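Side-chain contact in PCF11 protein (Saccharomyces cerevisiae, PDB 1SZ9), which probably takes part in the 3'-end processing of mRNA, its CTD-interacting domain recognising the carboxy-terminal domain of RNA polymerase II: residues S39-F44 / T79-R84. Residues are numbered along the deposited sequence; the frame is centred on the assembly and turned at random.
Sequences SCAQYF and TIYFSR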
ATOM      1  N   SER A  39       6.170  -7.847  15.201  1.00 34.46           N
ATOM      2  CA  SER A  39       5.196  -8.533  16.035  1.00 36.87           C
ATOM      3  C   SER A  39       3.820  -7.854  15.947  1.00 36.27           C
ATOM      4  O   SER A  39       2.800  -8.464  16.281  1.00 36.09           O
ATOM      5  CB  SER A  39       5.688  -8.575  17.490  1.00 40.45           C
ATOM      6  OG  SER A  39       6.332  -7.358  17.849  1.00 46.32           O
ATOM      7  N   CYS A  40       3.790  -6.597  15.494  1.00 33.11           N
ATOM      8  CA  CYS A  40       2.529  -5.850  15.362  1.00 33.18           C
ATOM      9  C   CYS A  40       2.094  -5.720  13.909  1.00 31.39           C
ATOM     10  O   CYS A  40       1.187  -4.944  13.595  1.00 30.24           O
ATOM     11  CB  CYS A  40       2.673  -4.426  15.923  1.00 35.05           C
ATOM     12  SG  CYS A  40       3.011  -4.296  17.692  1.00 39.15           S
ATOM     13  N   ALA A  41       2.758  -6.460  13.027  1.00 30.44           N
ATOM     14  CA  ALA A  41       2.477  -6.402  11.600  1.00 30.83           C
ATOM     15  C   ALA A  41       0.993  -6.399  11.213  1.00 31.40           C
ATOM     16  O   ALA A  41       0.540  -5.532  10.465  1.00 32.42           O
ATOM     17  CB  ALA A  41       3.206  -7.543  10.887  1.00 30.82           C
ATOM     18  N   GLN A  42       0.221  -7.357  11.698  1.00 31.33           N
ATOM     19  CA  GLN A  42      -1.185  -7.368  11.314  1.00 33.79           C
ATOM     20  C   GLN A  42      -1.927  -6.080  11.716  1.00 33.16           C
ATOM     21  O   GLN A  42      -2.846  -5.640  11.009  1.00 31.81           O
ATOM     22  CB  GLN A  42      -1.888  -8.605  11.877  1.00 37.14           C
ATOM     23  CG  GLN A  42      -3.374  -8.642  11.538  1.00 43.63           C
ATOM     24  CD  GLN A  42      -3.964 -10.037  11.599  1.00 47.30           C
ATOM     25  OE1 GLN A  42      -3.499 -10.893  12.360  1.00 46.39           O
ATOM     26  NE2 GLN A  42      -5.010 -10.272  10.798  1.00 49.05           N
ATOM     27  N   TYR A  43      -1.521  -5.467  12.829  1.00 31.18           N
ATOM     28  CA  TYR A  43      -2.151  -4.228  13.275  1.00 32.02           C
ATOM     29  C   TYR A  43      -1.823  -3.113  12.306  1.00 29.61           C
ATOM     30  O   TYR A  43      -2.689  -2.322  11.959  1.00 27.61           O
ATOM     31  CB  TYR A  43      -1.684  -3.844  14.679  1.00 33.16           C
ATOM     32  CG  TYR A  43      -2.195  -4.800  15.725  1.00 39.31           C
ATOM     33  CD1 TYR A  43      -3.565  -4.995  15.896  1.00 40.77           C
ATOM     34  CD2 TYR A  43      -1.319  -5.551  16.504  1.00 40.57           C
ATOM     35  CE1 TYR A  43      -4.050  -5.914  16.804  1.00 42.67           C
ATOM     36  CE2 TYR A  43      -1.797  -6.480  17.425  1.00 42.23           C
ATOM     37  CZ  TYR A  43      -3.160  -6.655  17.565  1.00 44.27           C
ATOM     38  OH  TYR A  43      -3.645  -7.582  18.451  1.00 48.08           O
ATOM     39  N   PHE A  44      -0.569  -3.062  11.869  1.00 29.36           N
ATOM     40  CA  PHE A  44      -0.143  -2.040  10.916  1.00 29.19           C
ATOM     41  C   PHE A  44      -0.845  -2.259   9.568  1.00 27.91           C
ATOM     42  O   PHE A  44      -1.272  -1.310   8.923  1.00 27.11           O
ATOM     43  CB  PHE A  44       1.379  -2.074  10.740  1.00 25.86           C
ATOM     44  CG  PHE A  44       2.144  -1.811  12.011  1.00 26.34           C
ATOM     45  CD1 PHE A  44       1.549  -1.139  13.073  1.00 24.53           C
ATOM     46  CD2 PHE A  44       3.476  -2.202  12.133  1.00 28.36           C
ATOM     47  CE1 PHE A  44       2.269  -0.852  14.245  1.00 25.91           C
ATOM     48  CE2 PHE A  44       4.206  -1.921  13.297  1.00 28.02           C
ATOM     49  CZ  PHE A  44       3.594  -1.242  14.355  1.00 25.98           C
ATOM     50  N   THR A  79       4.523  -8.117   2.716  1.00 26.88           N
ATOM     51  CA  THR A  79       4.259  -8.471   1.328  1.00 27.48           C
ATOM     52  C   THR A  79       3.200  -9.578   1.278  1.00 28.77           C
ATOM     53  O   THR A  79       2.352  -9.613   0.381  1.00 28.48           O
ATOM     54  CB  THR A  79       5.534  -9.001   0.620  1.00 28.03           C
ATOM     55  OG1 THR A  79       6.181  -9.948   1.478  1.00 28.56           O
ATOM     56  CG2 THR A  79       6.501  -7.861   0.266  1.00 25.44           C
ATOM     57  N   ILE A  80       3.261 -10.488   2.249  1.00 29.45           N
ATOM     58  CA  ILE A  80       2.317 -11.596   2.329  1.00 28.87           C
ATOM     59  C   ILE A  80       0.963 -11.106   2.817  1.00 28.27           C
ATOM     60  O   ILE A  80      -0.062 -11.363   2.187  1.00 28.12           O
ATOM     61  CB  ILE A  80       2.838 -12.705   3.288  1.00 32.76           C
ATOM     62  CG1 ILE A  80       4.122 -13.319   2.714  1.00 33.08           C
ATOM     63  CG2 ILE A  80       1.782 -13.784   3.487  1.00 30.04           C
ATOM     64  CD1 ILE A  80       4.848 -14.236   3.678  1.00 34.57           C
ATOM     65  N   TYR A  81       0.957 -10.385   3.933  1.00 27.09           N
ATOM     66  CA  TYR A  81      -0.290  -9.882   4.493  1.00 26.59           C
ATOM     67  C   TYR A  81      -1.083  -8.931   3.596  1.00 27.36           C
ATOM     68  O   TYR A  81      -2.287  -9.093   3.467  1.00 26.03           O
ATOM     69  CB  TYR A  81      -0.034  -9.209   5.839  1.00 29.53           C
ATOM     70  CG  TYR A  81       0.525 -10.132   6.907  1.00 34.18           C
ATOM     71  CD1 TYR A  81       0.717 -11.501   6.660  1.00 35.29           C
ATOM     72  CD2 TYR A  81       0.863  -9.632   8.163  1.00 34.82           C
ATOM     73  CE1 TYR A  81       1.238 -12.349   7.643  1.00 37.46           C
ATOM     74  CE2 TYR A  81       1.383 -10.463   9.155  1.00 38.78           C
ATOM     75  CZ  TYR A  81       1.570 -11.819   8.889  1.00 40.81           C
ATOM     76  OH  TYR A  81       2.110 -12.627   9.860  1.00 42.02           O
ATOM     77  N   PHE A  82      -0.425  -7.931   2.998  1.00 25.66           N
ATOM     78  CA  PHE A  82      -1.127  -6.982   2.114  1.00 23.04           C
ATOM     79  C   PHE A  82      -1.632  -7.647   0.830  1.00 23.36           C
ATOM     80  O   PHE A  82      -2.564  -7.143   0.204  1.00 23.21           O
ATOM     81  CB  PHE A  82      -0.213  -5.808   1.719  1.00 18.78           C
ATOM     82  CG  PHE A  82      -0.084  -4.750   2.773  1.00 20.31           C
ATOM     83  CD1 PHE A  82      -1.218  -4.037   3.211  1.00 21.83           C
ATOM     84  CD2 PHE A  82       1.169  -4.428   3.311  1.00 16.78           C
ATOM     85  CE1 PHE A  82      -1.105  -3.011   4.167  1.00 20.12           C
ATOM     86  CE2 PHE A  82       1.288  -3.415   4.260  1.00 18.92           C
ATOM     87  CZ  PHE A  82       0.148  -2.702   4.690  1.00 19.27           C
ATOM     88  N   SER A  83      -1.016  -8.766   0.432  1.00 23.11           N
ATOM     89  CA  SER A  83      -1.431  -9.465  -0.793  1.00 25.61           C
ATOM     90  C   SER A  83      -2.882  -9.919  -0.750  1.00 26.46           C
ATOM     91  O   SER A  83      -3.528  -9.995  -1.789  1.00 24.70           O
ATOM     92  CB  SER A  83      -0.587 -10.724  -1.063  1.00 27.24           C
ATOM     93  OG  SER A  83       0.706 -10.402  -1.536  1.00 34.30           O
ATOM     94  N   ARG A  84      -3.381 -10.236   0.441  1.00 27.20           N
ATOM     95  CA  ARG A  84      -4.742 -10.733   0.546  1.00 29.08           C
ATOM     96  C   ARG A  84      -5.843  -9.805   0.050  1.00 27.14           C
ATOM     97  O   ARG A  84      -6.742 -10.251  -0.662  1.00 24.91           O
ATOM     98  CB  ARG A  84      -5.069 -11.165   1.982  1.00 31.57           C
ATOM     99  CG  ARG A  84      -6.484 -11.759   2.080  1.00 34.08           C
ATOM    100  CD  ARG A  84      -6.670 -12.569   3.338  1.00 36.30           C
ATOM    101  NE  ARG A  84      -5.611 -13.566   3.481  1.00 36.33           N
ATOM    102  CZ  ARG A  84      -5.257 -14.085   4.647  1.00 37.39           C
ATOM    103  NH1 ARG A  84      -5.894 -13.702   5.748  1.00 35.17           N
ATOM    104  NH2 ARG A  84      -4.238 -14.937   4.726  1.00 35.49           N
TER
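The first turn of helix 41-54 faces the short helix 78-83 at a single point of close backbone approach, where the CA atoms of Gln42 and Tyr81 lie 7.3 Å apart, and the ring of Tyr81 reaches across between them. Its CG is anti to the carbonyl carbon (chi1 -62°), which sends the ring from helix 78-83 across to the start of the other helix. There the methyl of Ala41 approaches the ring obliquely, its CB 3.9 Å from Tyr81 CE2 and 4.2 Å from Tyr81 CD2. The backbone N of Gln42 lies at the ring's edge, near its plane, 4.2 Å from Tyr81 CE2, a van der Waals neighbour. Ala41, buried, also rests on Pro77, just before helix 78-83. Cys40 holds the N-cap position just before this turn, and its carbonyl O accepts a bond from Phe44 N (3.1 Å); Cys40 O also lies over one face of the Phe44 ring, displaced from its centre, and that ring stacks on Phe12 of helix 3-16. Within 79-84, Ser83 OG donates to Thr79 O (2.6 Å) nearly in line with the C=O bond and accepts from Glu124 N, tying helix 78-83 to the chain beyond helix 99-112. Val45, one turn after Ala41, receives both Tyr81 and Phe82, extending the contact along helix 41-54; it thus joins two helices of the right-handed helical stack of a CID, a fold related to ARM repeats. The side-chain part of the contact between the segments is one methyl set obliquely against a phenol ring, small, apolar and dispersive, with 124 Å² buried in all. Without a hydrogen bond directly linking the two segments, this contact alone probably sets their relative orientation only loosely.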